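Putative citrate lyase (PDB 3QQW) probably acts as a magnesium-dependent lyase of the HpcH/HpaI aldolase and citrate lyase family, possibly cleaving (S)-citramalyl-CoA. Local coordinates at residues 25-30 with 258-263. Numbering follows the deposited sequence.
Sequences CEHFAG and AQIQPI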
loop_
_atom_site.group_PDB
_atom_site.type_symbol
_atom_site.label_atom_id
_atom_site.label_comp_id
_atom_site.label_asym_id
_atom_site.label_seq_id
_atom_site.Cartn_x
_atom_site.Cartn_y
_atom_site.Cartn_z
ATOM N N CYS C 25 -6.734 -25.591 5.273
ATOM C CA CYS C 25 -6.372 -25.549 6.681
ATOM C C CYS C 25 -5.045 -26.210 6.972
ATOM O O CYS C 25 -4.719 -27.254 6.411
ATOM C CB CYS C 25 -7.487 -26.197 7.502
ATOM S SG CYS C 25 -7.224 -26.123 9.285
ATOM N N GLU C 26 -4.317 -25.619 7.914
ATOM C CA GLU C 26 -3.025 -26.114 8.368
ATOM C C GLU C 26 -3.048 -26.183 9.874
ATOM O O GLU C 26 -3.053 -25.139 10.537
ATOM C CB GLU C 26 -1.872 -25.233 7.865
ATOM C CG GLU C 26 -0.515 -25.887 8.077
ATOM C CD GLU C 26 0.657 -25.062 7.598
ATOM O OE1 GLU C 26 0.742 -24.830 6.375
ATOM O OE2 GLU C 26 1.496 -24.654 8.434
ATOM N N HIS C 27 -3.096 -27.407 10.412
ATOM C CA HIS C 27 -3.199 -27.639 11.848
ATOM C C HIS C 27 -1.816 -27.834 12.485
ATOM O O HIS C 27 -1.000 -28.600 11.980
ATOM C CB HIS C 27 -4.102 -28.838 12.128
ATOM C CG HIS C 27 -4.378 -29.034 13.575
ATOM N ND1 HIS C 27 -5.255 -28.205 14.264
ATOM C CD2 HIS C 27 -3.859 -29.937 14.436
ATOM C CE1 HIS C 27 -5.241 -28.635 15.514
ATOM N NE2 HIS C 27 -4.419 -29.677 15.664
ATOM N N PHE C 28 -1.546 -27.103 13.579
ATOM C CA PHE C 28 -0.287 -27.204 14.316
ATOM C C PHE C 28 -0.425 -28.121 15.505
ATOM O O PHE C 28 -1.460 -28.098 16.159
ATOM C CB PHE C 28 0.179 -25.819 14.781
ATOM C CG PHE C 28 0.852 -25.074 13.665
ATOM C CD1 PHE C 28 0.128 -24.659 12.545
ATOM C CD2 PHE C 28 2.210 -24.797 13.716
ATOM C CE1 PHE C 28 0.757 -24.005 11.500
ATOM C CE2 PHE C 28 2.830 -24.081 12.692
ATOM C CZ PHE C 28 2.104 -23.707 11.589
ATOM N N ALA C 29 0.633 -28.915 15.776
ATOM C CA ALA C 29 0.775 -29.885 16.884
ATOM C C ALA C 29 2.268 -29.954 17.236
ATOM O O ALA C 29 3.100 -30.112 16.340
ATOM C CB ALA C 29 0.229 -31.260 16.492
ATOM N N GLY C 30 2.586 -29.743 18.507
ATOM C CA GLY C 30 3.953 -29.664 19.000
ATOM C C GLY C 30 4.457 -30.882 19.735
ATOM O O GLY C 30 5.662 -31.021 19.896
ATOM N N ALA C 258 -11.172 -28.392 16.678
ATOM C CA ALA C 258 -12.513 -27.862 16.452
ATOM C C ALA C 258 -12.509 -26.727 15.400
ATOM O O ALA C 258 -13.561 -26.399 14.868
ATOM C CB ALA C 258 -13.100 -27.378 17.768
ATOM N N GLN C 259 -11.332 -26.154 15.084
ATOM C CA GLN C 259 -11.179 -25.060 14.100
ATOM C C GLN C 259 -11.098 -25.556 12.651
ATOM O O GLN C 259 -11.390 -24.782 11.746
ATOM C CB GLN C 259 -9.923 -24.215 14.385
ATOM C CG GLN C 259 -9.855 -23.649 15.787
ATOM C CD GLN C 259 -8.726 -22.697 16.005
ATOM O OE1 GLN C 259 -7.589 -22.946 15.632
ATOM N NE2 GLN C 259 -9.005 -21.606 16.692
ATOM N N ILE C 260 -10.719 -26.840 12.435
ATOM C CA ILE C 260 -10.482 -27.432 11.116
ATOM C C ILE C 260 -11.718 -27.351 10.202
ATOM O O ILE C 260 -11.636 -26.670 9.171
ATOM C CB ILE C 260 -9.905 -28.872 11.204
ATOM C CG1 ILE C 260 -8.541 -28.842 11.940
ATOM C CG2 ILE C 260 -9.792 -29.523 9.792
ATOM C CD1 ILE C 260 -7.971 -30.157 12.338
ATOM N N GLN C 261 -12.824 -28.038 10.550
ATOM C CA GLN C 261 -14.018 -28.044 9.721
ATOM C C GLN C 261 -14.540 -26.611 9.455
ATOM O O GLN C 261 -14.723 -26.315 8.275
ATOM C CB GLN C 261 -15.101 -28.966 10.292
ATOM C CG GLN C 261 -15.680 -29.932 9.246
ATOM C CD GLN C 261 -14.703 -30.981 8.763
ATOM O OE1 GLN C 261 -14.255 -31.838 9.521
ATOM N NE2 GLN C 261 -14.369 -30.928 7.491
ATOM N N PRO C 262 -14.672 -25.676 10.439
ATOM C CA PRO C 262 -15.118 -24.301 10.090
ATOM C C PRO C 262 -14.186 -23.594 9.089
ATOM O O PRO C 262 -14.684 -22.894 8.210
ATOM C CB PRO C 262 -15.119 -23.564 11.435
ATOM C CG PRO C 262 -15.234 -24.629 12.449
ATOM C CD PRO C 262 -14.518 -25.822 11.902
ATOM N N ILE C 263 -12.855 -23.826 9.172
ATOM C CA ILE C 263 -11.894 -23.211 8.245
ATOM C C ILE C 263 -12.075 -23.819 6.850
ATOM O O ILE C 263 -12.209 -23.058 5.887
ATOM C CB ILE C 263 -10.427 -23.283 8.737
ATOM C CG1 ILE C 263 -10.204 -22.339 9.950
ATOM C CG2 ILE C 263 -9.437 -22.942 7.602
ATOM C CD1 ILE C 263 -8.946 -22.607 10.793
#
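Ile-260 meets both Cys-25 and His-27, two residues that leave strand 25-29 on the same side, and Ile-263, one helical turn later, adds a second hold on Cys-25. The sulfur rests against Ile-260: Cys-25 SG lies 4.0 Å from its CA and equally far from its CG1. With SG anti to the strand nitrogen (chi1 -176°), the CB-SG bond runs along the strand in the direction of His-27, which brings the sulfur level with Ile-260 and leaves CB facing Ile-263. Cys-25 CB packs on Ile-263 CG2 at 3.8 Å, so the cysteine sits between the two isoleucines. The closest CA atoms of the segments, those of Cys-25 and Ile-263, are 6.2 Å apart.

Ile-260 runs its CG1-CD1 arm, chi2 169°, past the imidazole of His-27, the two side chains meeting at roughly a right angle. The terminal methyl CD1 comes obliquely to 4.2 Å from the ring centroid, an off-centre CH-pi contact 30° from the ring normal. It is displaced to the CG-ND1 bond, with Ile-260 CD1 3.9 Å from His-27 ND1. That nitrogen has its polar partner elsewhere, in a hydrogen bond with Ser-254 OG, which should restrain the ring's rotation beside the methyl.

All four touching residues are buried, outside the lumen of a TIM barrel, where the helix after the last strand, 251-254, packs on the outer face of the first; backbone hydrogen bonds between these two strands, from Glu-26 to Met-252 and Ser-254, close the barrel itself. Glu-26, on the alternate face, turns inward to a salt bridge with Arg-251. Leu-41 of helix 32-45 and Phe-49 of strand 49-54 also pack on Ile-260, while Ile-236 of helix 233-247 lies against Ile-263.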